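Local atomic coordinates of capsule biosynthesis protein CapD proenzyme (Bacillus anthracis, PDB entry 3G9K), a protein that cleaves the poly-gamma-D-glutamate capsule into smaller released pieces needed to escape host defences, and joins capsule to meso-diaminopimelic acid of peptidoglycan by an amide bond. Residues E165-E168 against T169-L173; I49-S52 against Y53-V57; V243-L246 against Q247-L251; L72-K76 against D77-F81. All blocks are in the same frame, centred on the assembly; numbering follows the deposited sequence.

Contact 1: E165-E168 against T169-L173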
# COMPACT_ATOMS: atom_id res chain seq x y z
N GLU A 165 7.16 -28.53 -2.38
CA GLU A 165 5.93 -27.98 -1.83
C GLU A 165 6.20 -26.65 -1.12
O GLU A 165 7.30 -26.42 -0.65
CB GLU A 165 5.33 -28.98 -0.84
CG GLU A 165 4.99 -30.36 -1.45
CD GLU A 165 3.75 -30.33 -2.30
OE1 GLU A 165 2.68 -29.98 -1.76
OE2 GLU A 165 3.83 -30.65 -3.51
N PRO A 166 5.18 -25.77 -1.03
CA PRO A 166 5.33 -24.48 -0.33
C PRO A 166 5.88 -24.63 1.07
O PRO A 166 5.37 -25.48 1.81
CB PRO A 166 3.91 -23.94 -0.23
CG PRO A 166 3.13 -24.66 -1.27
CD PRO A 166 3.83 -25.95 -1.58
N ILE A 167 6.87 -23.81 1.45
CA ILE A 167 7.45 -23.86 2.80
C ILE A 167 6.32 -23.70 3.81
O ILE A 167 5.40 -22.89 3.62
CB ILE A 167 8.60 -22.81 3.01
CG1 ILE A 167 9.27 -23.01 4.37
CG2 ILE A 167 8.09 -21.39 2.84
CD1 ILE A 167 10.58 -22.22 4.57
N GLU A 168 6.35 -24.53 4.85
CA GLU A 168 5.21 -24.68 5.77
C GLU A 168 5.24 -23.63 6.86
O GLU A 168 6.31 -23.20 7.29
CB GLU A 168 5.18 -26.09 6.41
CG GLU A 168 5.12 -27.19 5.38
CD GLU A 168 4.94 -28.57 5.97
OE1 GLU A 168 5.82 -29.04 6.75
OE2 GLU A 168 3.91 -29.21 5.62
N THR A 169 4.06 -23.20 7.29
CA THR A 169 3.91 -22.33 8.43
C THR A 169 4.76 -22.84 9.56
O THR A 169 4.86 -24.05 9.79
CB THR A 169 2.46 -22.28 8.88
OG1 THR A 169 1.68 -21.71 7.83
CG2 THR A 169 2.31 -21.43 10.15
N GLY A 170 5.43 -21.92 10.23
CA GLY A 170 6.27 -22.26 11.35
C GLY A 170 7.71 -22.50 10.99
O GLY A 170 8.58 -22.41 11.86
N GLU A 171 7.99 -22.77 9.72
CA GLU A 171 9.35 -23.10 9.28
C GLU A 171 10.17 -21.83 9.16
O GLU A 171 9.61 -20.76 8.93
CB GLU A 171 9.31 -23.83 7.92
CG GLU A 171 8.69 -25.22 7.98
CD GLU A 171 9.61 -26.23 8.64
OE1 GLU A 171 10.66 -26.55 8.03
OE2 GLU A 171 9.29 -26.71 9.75
N THR A 172 11.48 -21.93 9.34
CA THR A 172 12.37 -20.78 9.19
C THR A 172 12.81 -20.65 7.73
O THR A 172 13.38 -21.58 7.15
CB THR A 172 13.60 -20.90 10.08
OG1 THR A 172 13.19 -20.89 11.45
CG2 THR A 172 14.58 -19.73 9.85
N LEU A 173 12.49 -19.51 7.12
CA LEU A 173 12.97 -19.21 5.77
C LEU A 173 14.18 -18.31 5.84
O LEU A 173 14.07 -17.18 6.35
CB LEU A 173 11.86 -18.53 4.98
CG LEU A 173 12.23 -18.00 3.60
CD1 LEU A 173 12.74 -19.12 2.67
CD2 LEU A 173 11.01 -17.28 3.04

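Contact 2: I49-S52 against Y53-V57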
# COMPACT_ATOMS: atom_id res chain seq x y z
N ILE A 49 11.70 3.54 6.56
CA ILE A 49 12.72 2.92 5.72
C ILE A 49 13.00 1.54 6.25
O ILE A 49 13.10 0.55 5.49
CB ILE A 49 14.03 3.75 5.69
CG1 ILE A 49 13.79 5.04 4.92
CG2 ILE A 49 15.17 2.90 5.13
CD1 ILE A 49 14.87 6.16 5.08
N VAL A 50 13.15 1.45 7.56
CA VAL A 50 13.36 0.15 8.23
C VAL A 50 12.18 -0.81 7.94
O VAL A 50 12.37 -1.95 7.53
CB VAL A 50 13.50 0.34 9.73
CG1 VAL A 50 13.43 -0.96 10.41
CG2 VAL A 50 14.84 1.08 10.04
N VAL A 51 10.97 -0.34 8.18
CA VAL A 51 9.75 -1.08 7.92
C VAL A 51 9.66 -1.49 6.45
O VAL A 51 9.27 -2.62 6.16
CB VAL A 51 8.47 -0.29 8.34
CG1 VAL A 51 7.20 -0.96 7.79
CG2 VAL A 51 8.36 -0.16 9.89
N SER A 52 9.95 -0.58 5.53
CA SER A 52 9.81 -0.93 4.08
C SER A 52 10.75 -2.06 3.70
O SER A 52 10.34 -3.05 3.08
CB SER A 52 10.06 0.25 3.19
OG SER A 52 9.06 1.20 3.38
N TYR A 53 12.00 -1.95 4.11
CA TYR A 53 12.95 -3.04 3.87
C TYR A 53 12.62 -4.41 4.57
O TYR A 53 12.82 -5.48 4.01
CB TYR A 53 14.36 -2.54 4.18
CG TYR A 53 15.11 -1.92 3.03
CD1 TYR A 53 15.31 -0.56 2.94
CD2 TYR A 53 15.68 -2.72 2.05
CE1 TYR A 53 16.07 0.01 1.86
CE2 TYR A 53 16.39 -2.19 1.02
CZ TYR A 53 16.59 -0.82 0.92
OH TYR A 53 17.30 -0.35 -0.14
N VAL A 54 12.15 -4.38 5.81
CA VAL A 54 11.74 -5.59 6.53
C VAL A 54 10.58 -6.33 5.81
O VAL A 54 10.64 -7.55 5.62
CB VAL A 54 11.37 -5.25 8.01
CG1 VAL A 54 10.56 -6.36 8.65
CG2 VAL A 54 12.65 -4.89 8.79
N LEU A 55 9.60 -5.57 5.36
CA LEU A 55 8.44 -6.05 4.63
C LEU A 55 8.90 -6.71 3.34
O LEU A 55 8.39 -7.79 2.98
CB LEU A 55 7.44 -4.91 4.37
CG LEU A 55 6.58 -4.51 5.58
CD1 LEU A 55 5.86 -3.24 5.21
CD2 LEU A 55 5.64 -5.63 6.02
N GLY A 56 9.91 -6.14 2.68
CA GLY A 56 10.47 -6.75 1.45
C GLY A 56 11.09 -8.10 1.72
O GLY A 56 11.20 -8.99 0.84
N VAL A 57 11.52 -8.30 2.96
CA VAL A 57 12.11 -9.60 3.33
C VAL A 57 11.07 -10.60 3.85
O VAL A 57 11.02 -11.75 3.42
CB VAL A 57 13.24 -9.40 4.38
CG1 VAL A 57 13.69 -10.74 4.91
CG2 VAL A 57 14.41 -8.63 3.77

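Contact 3: V243-L246 against Q247-L251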
# COMPACT_ATOMS: atom_id res chain seq x y z
N VAL A 243 -6.85 11.43 -5.92
CA VAL A 243 -7.98 12.25 -6.44
C VAL A 243 -9.30 11.45 -6.48
O VAL A 243 -10.34 11.92 -6.01
CB VAL A 243 -7.69 12.84 -7.84
CG1 VAL A 243 -8.98 13.44 -8.43
CG2 VAL A 243 -6.55 13.89 -7.78
N THR A 244 -9.25 10.24 -7.00
CA THR A 244 -10.43 9.38 -7.10
C THR A 244 -10.99 9.07 -5.72
O THR A 244 -12.18 9.10 -5.53
CB THR A 244 -10.09 8.09 -7.84
OG1 THR A 244 -9.58 8.41 -9.14
CG2 THR A 244 -11.32 7.19 -8.00
N LEU A 245 -10.13 8.75 -4.76
CA LEU A 245 -10.58 8.42 -3.41
C LEU A 245 -11.27 9.61 -2.76
O LEU A 245 -12.36 9.47 -2.20
CB LEU A 245 -9.39 7.98 -2.55
CG LEU A 245 -9.61 7.90 -1.04
CD1 LEU A 245 -10.83 7.06 -0.65
CD2 LEU A 245 -8.31 7.36 -0.41
N LEU A 246 -10.66 10.79 -2.88
CA LEU A 246 -11.22 12.00 -2.26
C LEU A 246 -12.54 12.49 -2.91
O LEU A 246 -13.44 12.96 -2.23
CB LEU A 246 -10.19 13.13 -2.32
CG LEU A 246 -10.01 14.02 -1.09
CD1 LEU A 246 -9.23 15.29 -1.45
CD2 LEU A 246 -11.27 14.30 -0.32
N GLN A 247 -12.60 12.44 -4.23
CA GLN A 247 -13.86 12.62 -4.95
C GLN A 247 -14.99 11.72 -4.42
O GLN A 247 -16.11 12.19 -4.16
CB GLN A 247 -13.66 12.34 -6.44
CG GLN A 247 -12.85 13.38 -7.17
CD GLN A 247 -12.56 13.01 -8.61
OE1 GLN A 247 -12.66 11.84 -9.00
NE2 GLN A 247 -12.20 14.02 -9.43
N MSE A 248 -14.69 10.45 -4.28
CA MSE A 248 -15.65 9.48 -3.76
C MSE A 248 -16.07 9.77 -2.31
O MSE A 248 -17.25 9.66 -1.98
CB MSE A 248 -15.10 8.06 -3.88
CG MSE A 248 -15.11 7.51 -5.29
SE MSE A 248 -14.47 5.70 -5.45
CE MSE A 248 -15.67 4.80 -4.24
N LEU A 249 -15.10 10.11 -1.46
CA LEU A 249 -15.40 10.51 -0.09
C LEU A 249 -16.32 11.74 -0.09
O LEU A 249 -17.30 11.76 0.64
CB LEU A 249 -14.13 10.82 0.69
CG LEU A 249 -13.19 9.64 1.03
CD1 LEU A 249 -11.88 10.18 1.58
CD2 LEU A 249 -13.84 8.64 2.05
N LYS A 250 -15.98 12.74 -0.91
CA LYS A 250 -16.75 13.99 -0.97
C LYS A 250 -18.15 13.76 -1.57
O LYS A 250 -19.14 14.27 -1.02
CB LYS A 250 -15.97 15.06 -1.70
CG LYS A 250 -14.76 15.56 -0.95
CD LYS A 250 -14.08 16.68 -1.70
CE LYS A 250 -14.85 18.00 -1.56
NZ LYS A 250 -14.68 18.67 -0.23
N LEU A 251 -18.22 13.00 -2.65
CA LEU A 251 -19.50 12.50 -3.17
C LEU A 251 -20.37 11.77 -2.13
O LEU A 251 -21.58 12.00 -2.06
CB LEU A 251 -19.27 11.61 -4.40
CG LEU A 251 -18.93 12.36 -5.72
CD1 LEU A 251 -18.33 11.43 -6.79
CD2 LEU A 251 -20.21 13.05 -6.24
O HOH W 1 -11.07 10.23 -10.41

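Contact 4: L72-K76 against D77-F81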
# COMPACT_ATOMS: atom_id res chain seq x y z
N LEU A 72 3.79 9.11 1.52
CA LEU A 72 3.27 10.40 1.92
C LEU A 72 3.88 10.71 3.27
O LEU A 72 3.91 9.83 4.16
CB LEU A 72 1.72 10.33 1.97
CG LEU A 72 0.87 11.57 2.15
CD1 LEU A 72 1.10 12.52 1.00
CD2 LEU A 72 -0.63 11.17 2.29
N ILE A 73 4.43 11.92 3.41
CA ILE A 73 5.06 12.35 4.66
C ILE A 73 4.42 13.71 5.04
O ILE A 73 4.61 14.72 4.33
CB ILE A 73 6.59 12.50 4.58
CG1 ILE A 73 7.30 11.23 4.06
CG2 ILE A 73 7.15 12.81 5.96
CD1 ILE A 73 8.77 11.42 3.63
N ILE A 74 3.69 13.71 6.15
CA ILE A 74 3.03 14.92 6.65
C ILE A 74 3.53 15.23 8.06
O ILE A 74 3.26 14.50 9.02
CB ILE A 74 1.47 14.79 6.64
CG1 ILE A 74 0.93 14.24 5.30
CG2 ILE A 74 0.80 16.15 7.02
CD1 ILE A 74 1.04 15.13 4.05
N SER A 75 4.33 16.29 8.17
CA SER A 75 4.88 16.73 9.45
C SER A 75 4.11 17.96 9.85
O SER A 75 3.25 18.43 9.10
CB SER A 75 6.37 17.07 9.32
OG SER A 75 6.56 18.16 8.44
N LYS A 76 4.41 18.47 11.04
CA LYS A 76 3.85 19.76 11.50
C LYS A 76 4.01 20.88 10.48
O LYS A 76 3.13 21.72 10.36
CB LYS A 76 4.45 20.16 12.86
CG LYS A 76 3.54 19.80 14.01
CD LYS A 76 4.27 19.33 15.28
CE LYS A 76 3.25 18.71 16.24
NZ LYS A 76 3.82 18.21 17.54
N ASP A 77 5.11 20.88 9.73
CA ASP A 77 5.49 22.02 8.89
C ASP A 77 5.56 21.76 7.38
O ASP A 77 5.63 22.70 6.58
CB ASP A 77 6.87 22.50 9.36
CG ASP A 77 6.88 22.93 10.83
OD1 ASP A 77 6.24 23.95 11.18
OD2 ASP A 77 7.54 22.24 11.64
N LYS A 78 5.54 20.49 6.97
CA LYS A 78 5.75 20.14 5.56
C LYS A 78 4.82 18.99 5.13
O LYS A 78 4.46 18.17 5.97
CB LYS A 78 7.23 19.75 5.35
CG LYS A 78 7.71 19.91 3.91
CD LYS A 78 9.15 19.41 3.69
CE LYS A 78 9.84 20.23 2.58
NZ LYS A 78 11.14 19.61 2.07
N GLU A 79 4.44 18.98 3.85
CA GLU A 79 3.74 17.86 3.21
C GLU A 79 4.49 17.44 1.95
O GLU A 79 4.73 18.26 1.06
CB GLU A 79 2.31 18.23 2.81
CG GLU A 79 1.47 18.84 3.91
CD GLU A 79 1.67 20.36 4.05
OE1 GLU A 79 1.84 21.04 3.02
OE2 GLU A 79 1.63 20.83 5.21
N THR A 80 4.81 16.16 1.83
CA THR A 80 5.61 15.65 0.71
C THR A 80 5.07 14.31 0.25
O THR A 80 4.64 13.50 1.08
CB THR A 80 7.08 15.39 1.10
OG1 THR A 80 7.62 16.49 1.87
CG2 THR A 80 7.93 15.19 -0.15
N PHE A 81 5.12 14.08 -1.04
CA PHE A 81 4.84 12.77 -1.60
C PHE A 81 6.05 12.30 -2.43
O PHE A 81 6.48 12.99 -3.34
CB PHE A 81 3.60 12.76 -2.50
CG PHE A 81 3.25 11.38 -2.96
CD1 PHE A 81 2.54 10.53 -2.14
CD2 PHE A 81 3.70 10.90 -4.17
CE1 PHE A 81 2.26 9.22 -2.53
CE2 PHE A 81 3.42 9.59 -4.55
CZ PHE A 81 2.68 8.77 -3.72
O HOH W 2 7.02 16.41 4.55

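Contact 1: E165-E168 against T169-L173
Where Glu168 meets Glu171 the flat groups are two carboxylates and the peptide planes of a type II beta turn; no aromatic ring takes part. The turn runs from Glu168 to Glu171 and is closed by the amide N of Glu171 binding the carbonyl O of Glu168 over 3.0 Å. The two carboxylates do not stack. Only the stems of their chains touch, Glu168 CB lying 3.9 Å from Glu171 CG, while Glu168 OE1 stays 5.1 Å from Glu171 OE2. Such like charges would be expected to repel mildly, which suits an exposed position where solvent can screen them.

Thr169 and Gly170 form the corner. Gly170 takes a positive phi of 93°, where any side chain would be jammed against the carbonyl O of Thr169, so glycine is the natural occupant. The hydroxyl of Thr169 is held by Asp139, at the start of helix 139-152, and the carbonyl O of Ile167 is bound by Thr142 of that helix. Beyond the turn, strand 172-173 pairs antiparallel with strand 135-136.

Beneath the turn lies its apolar side. Ile167 sends CG1 out anti to the backbone N (chi1 -174°) in an extended chain, a shape that carries this branched residue under the turn. The side chains of Ile167 and Glu171 cross, Ile167 CG1 lying 3.6 Å from Glu171 CB, and the tip of the isoleucine, Ile167 CD1, finishes 3.9 Å from Leu173 CB.

Contact 2: I49-S52 against Y53-V57
Tyr53 N binds Ile49 O over 3.1 Å with an almost straight N-H (174°), one of four consecutive bonds joining 49-52 to 53-57 within helix 44-58, each from residue i+4 back to residue i. Val54 to Val50, Leu55 to Val51 and Gly56 to Ser52 continue the series. The hydroxyl of Ser52 is buried too and bonds to the carbonyl O of Ala48, one turn back, so a small polar residue is tolerated inside the fold.

Around this backbone the side chains pair at a spacing of four. The Tyr53 ring turns an edge to Ile49 O, which lies in its plane, 3.6 Å from Tyr53 CD1; Ile49 CG2 lies alongside, 4.1 Å from the same CD1. Val51 and Leu55 likewise run side by side, Val51 CG1 touching Leu55 CD1 at 3.7 Å. CG of Leu55 is anti to its carbonyl carbon (chi1 -77°), which swings the chain back toward Val51.

Apolar side chains suit this buried helix, which neighbours cover on several sides. Val50 and Val54 face helix 28-39, Tyr53 packs on helices 120-133 and 176-188 and meets the Phe104 ring edge-to-face, and Val51 and Leu55 rest on Phe4 of the other CapD chain.

Contact 3: V243-L246 against Q247-L251
Val243 and Gln247 cross one another at an oblique angle, the amide end of the glutamine lying against the valine: Gln247 NE2 comes within 3.4 Å of Val243 CG1. Gln247 CG stands anti to the carbonyl carbon (chi1 -71°), and the extended chain leans back along helix 242-254, by about half a turn, onto Val243. Leu245 and Leu249 also cross, Leu245 CD1 meeting Leu249 CG at 3.9 Å. Leu246 and Lys250 instead run side by side in the same direction, and Leu246 CD2 lies 3.8 Å from Lys250 CG, so a leucine methyl lies against CG and CD of the lysine. Backbone bonds from residue i+4 to residue i, such as Gln247 N to Val243 O at 2.9 Å, fix this spacing.

Leu245 and Leu249 also face the other CapD chain, packing on its Thr63 and Leu90 respectively.

Polar ends in this buried region each have a partner. Thr244 OG1 donates to a water 2.7 Å away, and that water donates to Gln247 OE1, also over 2.7 Å, while Gln247 NE2 binds the carbonyl O of Met299. Lys250 NZ bonds to Asn227 O and forms a salt bridge with Asp302, an acidic partner that would probably help keep a buried lysine protonated.

Contact 4: L72-K76 against D77-F81
Ser75 and Lys78 close the tip of a beta hairpin from both directions. Ser75 N donates to Lys78 O over 2.9 Å, and Lys78 N returns to the hydroxyl oxygen Ser75 OG, also at 2.9 Å though with a bent N-H (135°). OG can receive it because it sits between the backbone N and the carbonyl carbon (chi1 63°), turned in over the loop. Asp77 N adds a bond to the same OG, the i to i+2 link of an ST turn, though here a weak one, so serine suits this corner as an extra acceptor.

Behind the tip, strands 72-74 and 79-81 run antiparallel, their axes 4.8 Å apart. Ile73 and Thr80 form the hydrogen-bonded pair, and a water joins Ile73 O to Thr80 OG1. Leu72, Ile74, Glu79 and Phe81 share the other face. There Ile74 CD1 lies 3.6 Å from Glu79 CB, covering the aliphatic stem of the glutamate. Leu72 CD1 meets the Phe81 ring at its edge, in plane, 4.0 Å from CD1 of that ring.

Strand 79-83 continues the sheet through Arg221 in strand 219-228, and Phe81 meets the Phe240 ring edge-to-face. Thr80 and Lys78 touch Tyr115 of helix 104-115, while Leu72, Ile73 and Ile74 pair antiparallel with a strand of the other CapD chain, carrying the sheet across the interface.

Contacts 3 and 4 both meet the other chain at Thr63: Leu245 of contact 3 and Leu72 of contact 4 pack on it. Their centres are 21 Å apart, their nearest atoms about 9 Å. Contact 2, about 10 Å from the centre of the chain, touches the other chain through Phe4; the nearest atoms of contacts 2 and 4 are about 8 Å apart. Contact 1 is peripheral: its nearest atoms are about 6 Å from contact 2, its centre 41 Å from that of contact 3. All four lie in the larger piece of the processed precursor. In this Ntn-hydrolase family the nucleophile is the small subunit's N-terminal threonine, so probably on the other chain, which contacts 2, 3 and 4 touch.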